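Local coordinates for protein NADH oxidoreductase (PDB 3PI7) that probably binds NADPH and probably acts as an NAD(P)H-dependent oxidoreductase, perhaps a quinone reductase, at residues E165-M170 with R191-V196; L177-I182 with K206-A211. All coordinates share one frame; numbering follows the deposited sequence. Where two conformers were deposited one is given.

Contact 1 of 2, residues E165-M170 with R191-V196; sequences EKAFVM and RPIVTV
Ile-193, Met-170 and Arg-191 lose the largest areas where residues 167-170 pair in parallel with residues 191-196, the axes of the two short segments approaching to 4.6 Å. Ile-193 is gripped through its backbone: its N donates to Phe-168 O at 2.8 Å, and its O accepts from Met-170 N. With CG1 beside its own backbone N (chi1 -63°), Ile-193 sends CD1 back to Ala-167 CB and Val-169 CG2, an apolar patch on the side covered by helix 221-232. Arg-191 opens the ladder, its N bonded to Lys-166 O at 2.8 Å, while its guanidinium leads away to a salt bridge with Glu-232. On the other face Met-170, a selenomethionine, lies alongside Val-194; the bend at chi3 (-68°) brings CE within 3.7 Å of Val-194 CG1. Phe-168 meets Pro-192 here too: Pro-192 CA sits over one ring face, 4.2 Å from the centroid and 23° off the normal, a CH-pi contact, and the ring's CZ reaches Pro-192 CG at 3.7 Å. An alanine at Phe-168 would remove the ring and is likely to leave a gap beside Pro-192 and under Ile-181 and Ala-185 of helix 176-188. Parallel strands joined through that helix form a beta-alpha-beta unit, the building block of the NAD(P)-binding Rossmann fold.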
# COMPACT_ATOMS: atom_id res chain seq x y z
N GLU A 165 -4.96 6.59 -17.26
CA GLU A 165 -5.62 5.41 -17.80
C GLU A 165 -7.13 5.67 -17.84
O GLU A 165 -7.68 6.18 -16.87
CB GLU A 165 -5.28 4.19 -16.93
CG GLU A 165 -5.51 2.88 -17.65
CD GLU A 165 -4.80 2.73 -18.99
OE1 GLU A 165 -3.58 2.98 -19.07
OE2 GLU A 165 -5.50 2.40 -19.97
N LYS A 166 -7.80 5.41 -19.00
CA LYS A 166 -9.22 5.71 -19.10
C LYS A 166 -10.06 4.87 -18.13
O LYS A 166 -10.96 5.41 -17.48
CB LYS A 166 -9.72 5.58 -20.55
CG LYS A 166 -9.19 6.70 -21.46
CD LYS A 166 -9.60 8.14 -21.01
CE LYS A 166 -8.84 9.22 -21.76
NZ LYS A 166 -9.41 10.57 -21.50
N ALA A 167 -9.72 3.58 -17.97
CA ALA A 167 -10.50 2.74 -17.06
C ALA A 167 -10.03 2.87 -15.63
O ALA A 167 -8.85 2.98 -15.38
CB ALA A 167 -10.40 1.28 -17.48
N PHE A 168 -10.98 2.81 -14.68
CA PHE A 168 -10.65 2.83 -13.27
C PHE A 168 -11.73 2.04 -12.54
O PHE A 168 -12.77 1.74 -13.13
CB PHE A 168 -10.47 4.25 -12.75
CG PHE A 168 -11.74 5.05 -12.71
CD1 PHE A 168 -12.25 5.63 -13.88
CD2 PHE A 168 -12.46 5.19 -11.53
CE1 PHE A 168 -13.41 6.41 -13.84
CE2 PHE A 168 -13.63 5.95 -11.49
CZ PHE A 168 -14.13 6.50 -12.66
N VAL A 169 -11.44 1.60 -11.33
CA VAL A 169 -12.37 0.72 -10.61
C VAL A 169 -12.88 1.38 -9.34
O VAL A 169 -12.13 2.05 -8.64
CB VAL A 169 -11.70 -0.67 -10.30
CG1 VAL A 169 -12.69 -1.66 -9.68
CG2 VAL A 169 -11.07 -1.27 -11.53
N MSE A 170 -14.14 1.06 -9.00
CA MSE A 170 -14.74 1.54 -7.75
C MSE A 170 -15.62 0.48 -7.15
O MSE A 170 -16.44 -0.10 -7.85
CB MSE A 170 -15.57 2.80 -7.97
CG MSE A 170 -14.72 4.00 -8.30
SE MSE A 170 -15.72 5.62 -8.30
CE MSE A 170 -16.81 5.27 -9.87
N ARG A 191 -13.68 5.51 -18.12
CA ARG A 191 -14.48 4.29 -18.14
C ARG A 191 -14.54 3.64 -16.78
O ARG A 191 -13.72 2.81 -16.44
CB ARG A 191 -13.88 3.34 -19.17
CG ARG A 191 -14.01 3.88 -20.57
CD ARG A 191 -13.22 3.05 -21.57
NE ARG A 191 -13.76 1.69 -21.71
CZ ARG A 191 -14.74 1.36 -22.55
NH1 ARG A 191 -15.34 2.30 -23.29
NH2 ARG A 191 -15.16 0.10 -22.64
N PRO A 192 -15.60 3.94 -16.03
CA PRO A 192 -15.69 3.38 -14.67
C PRO A 192 -16.05 1.92 -14.69
O PRO A 192 -16.93 1.49 -15.43
CB PRO A 192 -16.80 4.22 -14.01
CG PRO A 192 -16.95 5.42 -14.88
CD PRO A 192 -16.62 4.97 -16.25
N ILE A 193 -15.41 1.16 -13.80
CA ILE A 193 -15.71 -0.25 -13.60
C ILE A 193 -16.22 -0.28 -12.19
O ILE A 193 -15.44 0.02 -11.28
CB ILE A 193 -14.46 -1.13 -13.81
CG1 ILE A 193 -13.94 -1.05 -15.26
CG2 ILE A 193 -14.70 -2.59 -13.34
CD1 ILE A 193 -12.40 -1.43 -15.34
N VAL A 194 -17.49 -0.62 -11.96
CA VAL A 194 -17.97 -0.55 -10.60
C VAL A 194 -18.62 -1.84 -10.18
O VAL A 194 -19.13 -2.57 -11.02
CB VAL A 194 -18.94 0.66 -10.36
CG1 VAL A 194 -18.30 1.98 -10.80
CG2 VAL A 194 -20.29 0.46 -11.03
N THR A 195 -18.59 -2.13 -8.89
CA THR A 195 -19.23 -3.33 -8.37
C THR A 195 -20.47 -2.94 -7.56
O THR A 195 -20.48 -1.92 -6.85
CB THR A 195 -18.27 -4.17 -7.52
OG1 THR A 195 -18.00 -3.43 -6.34
CG2 THR A 195 -16.97 -4.55 -8.27
N VAL A 196 -21.52 -3.77 -7.66
CA VAL A 196 -22.78 -3.64 -6.92
C VAL A 196 -23.15 -4.97 -6.26
O VAL A 196 -22.56 -5.99 -6.59
CB VAL A 196 -23.94 -3.13 -7.82
CG1 VAL A 196 -23.65 -1.75 -8.36
CG2 VAL A 196 -24.22 -4.11 -8.96

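Contact 2 of 2, residues L177-I182 with K206-A211; sequences LCKLII and KDIGAA
Ile-182 points from helix 176-188 toward the end of helix 202-208, where Ile-208 points back at it, and the two side chains cross at about a right angle. The branches touch unequally. Methyl CG2 of Ile-182 does most of the work: it lies 3.8 Å from Ile-208 CD1 and also presses on the backbone beyond, 3.5 Å from Gly-209 C and 3.4 Å from Ala-210 N. The other arm of Ile-182 ends in CD1, 4.2 Å from Ala-210 CB, so the side chain spans from Ile-208 to Ala-210. Ile-208 holds CG1 between its backbone N and carbonyl carbon (chi1 52°), which directs CD1 across to the neighbouring helix. There CD1 meets the aliphatic base of Lys-179, with CG at 3.8 Å; the rest of the lysine chain leads away from this contact. Gly-209 is the first residue to leave helical backbone angles, with a positive phi of 130° and two bonds back into the last turn, one of them from Gly-209 N to Lys-206 O at 3.1 Å: a Schellman motif. A side chain there would clash with the carbonyl O of Ile-208 and would also come close to Ile-182 CG2, so bare backbone suits both the turn and the packing. Leu-205 of the same helix also touches Ile-182 and Lys-179. The two segments meet without a hydrogen bond between them; the side-chain contacts are apolar and CG2 packs on the peptide backbone, so the contact depends on the fit of aliphatic groups against the Schellman turn rather than on polar or charged pairing.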
# COMPACT_ATOMS: atom_id res chain seq x y z
N LEU A 177 -21.39 9.13 -3.85
CA LEU A 177 -20.05 9.53 -4.24
C LEU A 177 -19.64 8.89 -5.59
O LEU A 177 -19.17 9.59 -6.51
CB LEU A 177 -19.08 9.15 -3.12
CG LEU A 177 -17.60 9.40 -3.35
CD1 LEU A 177 -17.31 10.83 -3.82
CD2 LEU A 177 -16.82 9.12 -2.08
N CYS A 178 -19.84 7.57 -5.71
CA CYS A 178 -19.49 6.86 -6.94
C CYS A 178 -20.29 7.41 -8.11
O CYS A 178 -19.73 7.60 -9.20
CB CYS A 178 -19.66 5.36 -6.79
SG CYS A 178 -18.41 4.59 -5.73
N LYS A 179 -21.57 7.73 -7.88
CA LYS A 179 -22.38 8.30 -8.94
C LYS A 179 -21.85 9.66 -9.38
O LYS A 179 -21.86 9.93 -10.58
CB LYS A 179 -23.86 8.37 -8.54
CG LYS A 179 -24.44 6.97 -8.34
CD LYS A 179 -25.97 6.92 -8.31
CE LYS A 179 -26.57 7.46 -7.05
NZ LYS A 179 -28.03 7.16 -7.01
N LEU A 180 -21.35 10.50 -8.46
CA LEU A 180 -20.76 11.78 -8.87
C LEU A 180 -19.49 11.54 -9.72
O LEU A 180 -19.25 12.24 -10.71
CB LEU A 180 -20.40 12.64 -7.65
CG LEU A 180 -21.55 13.25 -6.84
CD1 LEU A 180 -21.02 13.91 -5.61
CD2 LEU A 180 -22.36 14.21 -7.66
N ILE A 181 -18.65 10.59 -9.30
CA ILE A 181 -17.40 10.29 -10.02
C ILE A 181 -17.73 9.72 -11.39
O ILE A 181 -17.09 10.10 -12.36
CB ILE A 181 -16.47 9.36 -9.20
CG1 ILE A 181 -16.06 10.11 -7.92
CG2 ILE A 181 -15.19 8.96 -10.03
CD1 ILE A 181 -15.23 9.32 -6.91
N ILE A 182 -18.74 8.84 -11.46
CA ILE A 182 -19.15 8.25 -12.75
C ILE A 182 -19.52 9.39 -13.74
O ILE A 182 -19.05 9.37 -14.88
CB ILE A 182 -20.30 7.20 -12.58
CG1 ILE A 182 -19.78 5.93 -11.89
CG2 ILE A 182 -20.87 6.83 -13.97
CD1 ILE A 182 -20.86 4.98 -11.34
N LYS A 206 -25.11 2.18 -15.40
CA LYS A 206 -24.70 2.25 -16.79
C LYS A 206 -25.27 3.50 -17.45
O LYS A 206 -24.59 4.14 -18.26
CB LYS A 206 -25.14 0.99 -17.52
CG LYS A 206 -24.16 -0.14 -17.33
CD LYS A 206 -24.70 -1.44 -17.89
CE LYS A 206 -23.68 -2.54 -17.77
NZ LYS A 206 -24.21 -3.84 -18.25
N ASP A 207 -26.49 3.90 -17.05
CA ASP A 207 -27.16 5.09 -17.56
C ASP A 207 -26.35 6.36 -17.29
O ASP A 207 -26.22 7.19 -18.18
CB ASP A 207 -28.56 5.23 -16.95
CG ASP A 207 -29.34 6.39 -17.53
OD1 ASP A 207 -29.61 6.38 -18.76
OD2 ASP A 207 -29.66 7.33 -16.76
N ILE A 208 -25.77 6.47 -16.10
CA ILE A 208 -25.01 7.67 -15.76
C ILE A 208 -23.57 7.62 -16.30
O ILE A 208 -22.86 8.63 -16.23
CB ILE A 208 -25.06 7.96 -14.24
CG1 ILE A 208 -24.65 6.75 -13.41
CG2 ILE A 208 -26.47 8.47 -13.85
CD1 ILE A 208 -24.13 7.10 -12.09
N GLY A 209 -23.13 6.48 -16.84
CA GLY A 209 -21.82 6.42 -17.47
C GLY A 209 -20.86 5.32 -17.08
O GLY A 209 -19.72 5.36 -17.53
N ALA A 210 -21.28 4.35 -16.25
CA ALA A 210 -20.34 3.28 -15.91
C ALA A 210 -20.12 2.39 -17.12
O ALA A 210 -21.09 2.08 -17.82
CB ALA A 210 -20.85 2.47 -14.74
N ALA A 211 -18.85 2.08 -17.42
CA ALA A 211 -18.53 1.20 -18.56
C ALA A 211 -18.84 -0.24 -18.21
O ALA A 211 -19.30 -0.99 -19.06
CB ALA A 211 -17.06 1.34 -18.93

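The centres of contact 1 and contact 2 lie about 9 Å apart within the Rossmann-type nucleotide-binding part of the chain. Their segments alternate along it: strand 167-170, helix 176-188, strand 191-196, then the end of helix 202-208, which leads into strand 212-215, the next neighbour in the six-stranded parallel sheet. Contact 1 thus joins two strands of that sheet, and contact 2 joins the helices that follow them. The layers touch directly: Met-170 CE lies 3.7 Å from Ile-182 CG1, and Pro-192 CD is 3.4 Å from Gly-209 O. The helices thus pack directly on the sheet across two successive crossovers, consistent with a dinucleotide-binding domain.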